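DNA polymerase beta (Leishmania infantum, PDB 4P4M) adds deoxyribonucleotides to the 3' end of a DNA primer under template direction and probably serves in base excision repair of nuclear DNA. Local coordinates at residues S229-M237 against M245-R253. Residues are numbered along the deposited sequence; the frame is centred on the assembly and turned at random.
Sequences SLKYLEATM and MGMGRLPPR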
ATOM      1  N   SER A 229       4.792  -7.409  18.680  1.00 21.61           N
ATOM      2  CA  SER A 229       5.134  -7.593  20.101  1.00 20.40           C
ATOM      3  C   SER A 229       4.589  -6.453  20.963  1.00 23.37           C
ATOM      4  O   SER A 229       4.313  -6.635  22.154  1.00 25.76           O
ATOM      5  CB  SER A 229       6.653  -7.752  20.305  1.00 23.48           C
ATOM      6  OG  SER A 229       7.354  -6.535  20.083  1.00 24.75           O
ATOM      7  N   LEU A 230       4.414  -5.285  20.351  1.00 19.48           N
ATOM      8  CA  LEU A 230       3.849  -4.118  21.034  1.00 22.21           C
ATOM      9  C   LEU A 230       2.316  -4.111  21.024  1.00 25.16           C
ATOM     10  O   LEU A 230       1.692  -3.231  21.615  1.00 22.71           O
ATOM     11  CB  LEU A 230       4.358  -2.830  20.378  1.00 19.53           C
ATOM     12  CG  LEU A 230       5.830  -2.509  20.638  1.00 20.64           C
ATOM     13  CD1 LEU A 230       6.329  -1.448  19.658  1.00 22.79           C
ATOM     14  CD2 LEU A 230       6.020  -2.069  22.078  1.00 24.92           C
ATOM     15  N   LYS A 231       1.723  -5.094  20.352  1.00 23.92           N
ATOM     16  CA  LYS A 231       0.270  -5.195  20.199  1.00 21.28           C
ATOM     17  C   LYS A 231      -0.338  -4.058  19.362  1.00 23.20           C
ATOM     18  O   LYS A 231      -1.542  -3.777  19.457  1.00 23.80           O
ATOM     19  CB  LYS A 231      -0.439  -5.296  21.557  1.00 19.93           C
ATOM     20  CG  LYS A 231       0.117  -6.377  22.480  1.00 29.72           C
ATOM     21  CD  LYS A 231       0.105  -7.735  21.817  1.00 43.05           C
ATOM     22  CE  LYS A 231       0.759  -8.784  22.713  1.00 69.57           C
ATOM     23  NZ  LYS A 231       0.776 -10.137  22.084  1.00 73.55           N
ATOM     24  N   TYR A 232       0.492  -3.408  18.550  1.00 19.12           N
ATOM     25  CA  TYR A 232      -0.018  -2.446  17.563  1.00 18.36           C
ATOM     26  C   TYR A 232      -0.602  -3.215  16.375  1.00 19.09           C
ATOM     27  O   TYR A 232      -1.795  -3.104  16.092  1.00 20.75           O
ATOM     28  CB  TYR A 232       1.090  -1.485  17.107  1.00 19.27           C
ATOM     29  CG  TYR A 232       0.684  -0.543  15.977  1.00 17.60           C
ATOM     30  CD1 TYR A 232      -0.073   0.599  16.230  1.00 17.61           C
ATOM     31  CD2 TYR A 232       1.078  -0.791  14.667  1.00 17.74           C
ATOM     32  CE1 TYR A 232      -0.445   1.486  15.184  1.00 19.75           C
ATOM     33  CE2 TYR A 232       0.707   0.073  13.615  1.00 20.17           C
ATOM     34  CZ  TYR A 232      -0.046   1.205  13.881  1.00 19.71           C
ATOM     35  OH  TYR A 232      -0.385   2.047  12.839  1.00 18.83           O
ATOM     36  N   LEU A 233       0.227  -4.013  15.692  1.00 20.43           N
ATOM     37  CA  LEU A 233      -0.280  -4.900  14.638  1.00 18.43           C
ATOM     38  C   LEU A 233      -0.953  -6.115  15.284  1.00 25.45           C
ATOM     39  O   LEU A 233      -0.325  -6.828  16.071  1.00 21.04           O
ATOM     40  CB  LEU A 233       0.840  -5.351  13.676  1.00 17.96           C
ATOM     41  CG  LEU A 233       1.454  -4.250  12.790  1.00 16.01           C
ATOM     42  CD1 LEU A 233       2.503  -4.840  11.820  1.00 19.32           C
ATOM     43  CD2 LEU A 233       0.367  -3.480  12.015  1.00 17.34           C
ATOM     44  N   GLU A 234      -2.227  -6.347  14.967  1.00 18.37           N
ATOM     45  CA  GLU A 234      -2.970  -7.414  15.633  1.00 20.64           C
ATOM     46  C   GLU A 234      -3.565  -8.468  14.702  1.00 23.65           C
ATOM     47  O   GLU A 234      -4.070  -9.495  15.166  1.00 22.30           O
ATOM     48  CB  GLU A 234      -4.026  -6.842  16.601  1.00 27.97           C
ATOM     49  CG  GLU A 234      -5.075  -5.947  15.975  1.00 25.09           C
ATOM     50  CD  GLU A 234      -6.163  -5.526  16.976  1.00 26.12           C
ATOM     51  OE1 GLU A 234      -5.877  -4.746  17.908  1.00 26.36           O
ATOM     52  OE2 GLU A 234      -7.308  -5.989  16.830  1.00 22.92           O
ATOM     53  N   ALA A 235      -3.510  -8.226  13.395  1.00 20.12           N
ATOM     54  CA  ALA A 235      -3.975  -9.220  12.425  1.00 21.87           C
ATOM     55  C   ALA A 235      -3.299  -8.983  11.084  1.00 21.04           C
ATOM     56  O   ALA A 235      -3.010  -7.837  10.738  1.00 20.93           O
ATOM     57  CB  ALA A 235      -5.516  -9.157  12.277  1.00 24.62           C
ATOM     58  N   THR A 236      -3.035 -10.054  10.331  1.00 17.68           N
ATOM     59  CA  THR A 236      -2.347  -9.922   9.037  1.00 17.71           C
ATOM     60  C   THR A 236      -3.207 -10.415   7.880  1.00 17.70           C
ATOM     61  O   THR A 236      -3.706 -11.532   7.918  1.00 19.21           O
ATOM     62  CB  THR A 236      -1.022 -10.729   9.027  1.00 24.82           C
ATOM     63  OG1 THR A 236      -0.135 -10.191  10.009  1.00 22.25           O
ATOM     64  CG2 THR A 236      -0.346 -10.678   7.638  1.00 20.57           C
ATOM     65  N   MET A 237      -3.371  -9.586   6.853  1.00 19.42           N
ATOM     66  CA  MET A 237      -4.082  -9.989   5.636  1.00 21.20           C
ATOM     67  C   MET A 237      -3.152 -10.648   4.616  1.00 22.44           C
ATOM     68  O   MET A 237      -3.457 -11.713   4.074  1.00 21.12           O
ATOM     69  CB  MET A 237      -4.782  -8.780   4.996  1.00 21.60           C
ATOM     70  CG  MET A 237      -5.991  -8.270   5.791  1.00 23.00           C
ATOM     71  SD  MET A 237      -6.555  -6.674   5.173  1.00 39.63           S
ATOM     72  CE  MET A 237      -8.079  -6.498   6.103  1.00 38.25           C
ATOM     73  N   MET A 245       0.229  -6.020   4.601  1.00 16.14           N
ATOM     74  CA  MET A 245      -1.125  -5.492   4.794  1.00 15.35           C
ATOM     75  C   MET A 245      -1.734  -6.148   6.034  1.00 19.68           C
ATOM     76  O   MET A 245      -1.844  -7.375   6.090  1.00 18.76           O
ATOM     77  CB  MET A 245      -2.015  -5.818   3.582  1.00 16.97           C
ATOM     78  CG  MET A 245      -1.586  -5.169   2.269  1.00 26.97           C
ATOM     79  SD  MET A 245      -2.377  -5.937   0.824  1.00 37.54           S
ATOM     80  CE  MET A 245      -4.101  -5.960   1.315  1.00 44.06           C
ATOM     81  N   GLY A 246      -2.141  -5.335   7.011  1.00 19.78           N
ATOM     82  CA  GLY A 246      -2.739  -5.841   8.238  1.00 21.50           C
ATOM     83  C   GLY A 246      -3.599  -4.820   8.973  1.00 20.80           C
ATOM     84  O   GLY A 246      -3.980  -3.791   8.407  1.00 20.14           O
ATOM     85  N   MET A 247      -3.914  -5.113  10.232  1.00 17.80           N
ATOM     86  CA  MET A 247      -4.720  -4.224  11.065  1.00 16.13           C
ATOM     87  C   MET A 247      -3.839  -3.723  12.206  1.00 18.30           C
ATOM     88  O   MET A 247      -3.241  -4.523  12.935  1.00 19.70           O
ATOM     89  CB  MET A 247      -5.930  -4.963  11.657  1.00 17.39           C
ATOM     90  CG  MET A 247      -6.891  -5.578  10.632  1.00 20.35           C
ATOM     91  SD  MET A 247      -7.661  -4.375   9.518  1.00 19.93           S
ATOM     92  CE  MET A 247      -8.508  -3.324  10.711  1.00 17.41           C
ATOM     93  N   GLY A 248      -3.749  -2.403  12.336  1.00 18.95           N
ATOM     94  CA  GLY A 248      -2.983  -1.772  13.397  1.00 15.26           C
ATOM     95  C   GLY A 248      -3.857  -0.889  14.282  1.00 19.67           C
ATOM     96  O   GLY A 248      -4.707  -0.145  13.796  1.00 19.03           O
ATOM     97  N   ARG A 249      -3.646  -0.970  15.588  1.00 16.58           N
ATOM     98  CA  ARG A 249      -4.469  -0.222  16.549  1.00 18.13           C
ATOM     99  C   ARG A 249      -3.571   0.517  17.534  1.00 23.23           C
ATOM    100  O   ARG A 249      -2.750  -0.114  18.205  1.00 20.27           O
ATOM    101  CB  ARG A 249      -5.372  -1.192  17.317  1.00 21.41           C
ATOM    102  CG  ARG A 249      -6.403  -0.522  18.241  1.00 22.85           C
ATOM    103  CD  ARG A 249      -7.023  -1.514  19.240  1.00 21.04           C
ATOM    104  NE  ARG A 249      -7.629  -2.705  18.632  1.00 21.81           N
ATOM    105  CZ  ARG A 249      -8.926  -2.859  18.358  1.00 24.80           C
ATOM    106  NH1 ARG A 249      -9.800  -1.880  18.594  1.00 20.40           N
ATOM    107  NH2 ARG A 249      -9.353  -4.000  17.826  1.00 20.18           N
ATOM    108  N   LEU A 250      -3.708   1.840  17.623  1.00 20.83           N
ATOM    109  CA  LEU A 250      -2.943   2.611  18.607  1.00 19.60           C
ATOM    110  C   LEU A 250      -3.294   2.140  20.030  1.00 21.73           C
ATOM    111  O   LEU A 250      -4.439   1.795  20.312  1.00 20.69           O
ATOM    112  CB  LEU A 250      -3.231   4.116  18.471  1.00 23.69           C
ATOM    113  CG  LEU A 250      -2.777   4.838  17.191  1.00 26.88           C
ATOM    114  CD1 LEU A 250      -3.567   6.123  16.992  1.00 21.66           C
ATOM    115  CD2 LEU A 250      -1.260   5.131  17.194  1.00 23.23           C
ATOM    116  N   PRO A 251      -2.298   2.106  20.930  1.00 25.66           N
ATOM    117  CA  PRO A 251      -2.593   1.712  22.311  1.00 27.84           C
ATOM    118  C   PRO A 251      -3.492   2.743  22.999  1.00 28.59           C
ATOM    119  O   PRO A 251      -3.513   3.912  22.585  1.00 29.25           O
ATOM    120  CB  PRO A 251      -1.204   1.669  22.976  1.00 27.01           C
ATOM    121  CG  PRO A 251      -0.363   2.555  22.156  1.00 33.18           C
ATOM    122  CD  PRO A 251      -0.874   2.430  20.735  1.00 26.81           C
ATOM    123  N   PRO A 252      -4.236   2.315  24.026  1.00 31.47           N
ATOM    124  CA  PRO A 252      -5.137   3.228  24.739  1.00 37.63           C
ATOM    125  C   PRO A 252      -4.371   4.416  25.316  1.00 42.70           C
ATOM    126  O   PRO A 252      -3.231   4.261  25.757  1.00 34.88           O
ATOM    127  CB  PRO A 252      -5.691   2.362  25.869  1.00 38.08           C
ATOM    128  CG  PRO A 252      -5.555   0.963  25.386  1.00 32.68           C
ATOM    129  CD  PRO A 252      -4.317   0.937  24.539  1.00 28.12           C
ATOM    130  N   ARG A 253      -4.993   5.589  25.294  1.00 40.31           N
ATOM    131  CA  ARG A 253      -4.364   6.807  25.785  1.00 47.51           C
ATOM    132  C   ARG A 253      -5.122   7.321  27.005  1.00 57.59           C
ATOM    133  O   ARG A 253      -6.345   7.469  26.964  1.00 48.97           O
ATOM    134  CB  ARG A 253      -4.349   7.873  24.683  1.00 57.00           C
ATOM    135  CG  ARG A 253      -3.813   9.227  25.118  1.00 64.15           C
TER
HETATM  136  O   HOH W   1      -2.664  -1.378  20.654  1.00 26.54           O
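The ring of Tyr-232 lies against the backbone of Gly-248 and Arg-249, filling the hollow left where Gly-248 has no side chain. The CA of Gly-248 sits over one ring face, 4.2 Å from the ring centroid, a CH-pi contact; Arg-249 N lies over the same face, toward the rim, and gives its hydrogen bond to Tyr-232 O. With CG anti to the backbone N (chi1 174°), the ring reaches the CD2 branch of Leu-250 with CE1, while the hydroxyl hydrogen-bonds His-163 of helix 157-175 and the ring stacks on Tyr-166. Leu-233 brings its CD2 methyl to the same glycine, CD2 to Gly-248 CA 4.0 Å.

Glu-234 and Arg-249 meet side-on in a two-pronged salt bridge: Arg-249 NE reaches Glu-234 OE1 at 2.8 Å, almost straight, and NH2 donates to OE2. Both oxygens are met on their syn sides, yet the carboxylate is turned 39° from the guanidinium plane. The hydroxyl of Tyr-147 also hydrogen-bonds OE2, and Tyr-267 O accepts a hydrogen bond from NH1, so both ends of the bridge are fixed from outside.

Further along, the CB of Ala-235 is a small bump against Met-247 CG. Met-247, bent at chi2 and chi3, curls its sulfur to the methyl of the extended Met-237, SD to CE 4.0 Å; Val-143 of helix 139-146 packs on both. Backbone bonds join the edges, including Glu-234 N to Met-247 O (2.9 Å) and Met-237 N to Met-245 O, and a water bridges Lys-231 O and Arg-249 O where the chains part.

Strand 233-236, entered from helix 219-229 through a Schellman motif at Lys-231, thus pairs antiparallel with strand 243-248, which in turn borders strand 270-277. This is the outer part of the palm sheet of a family X polymerase; the side chain of Met-245 lies about 7 Å from that of the magnesium ligand Asp-196.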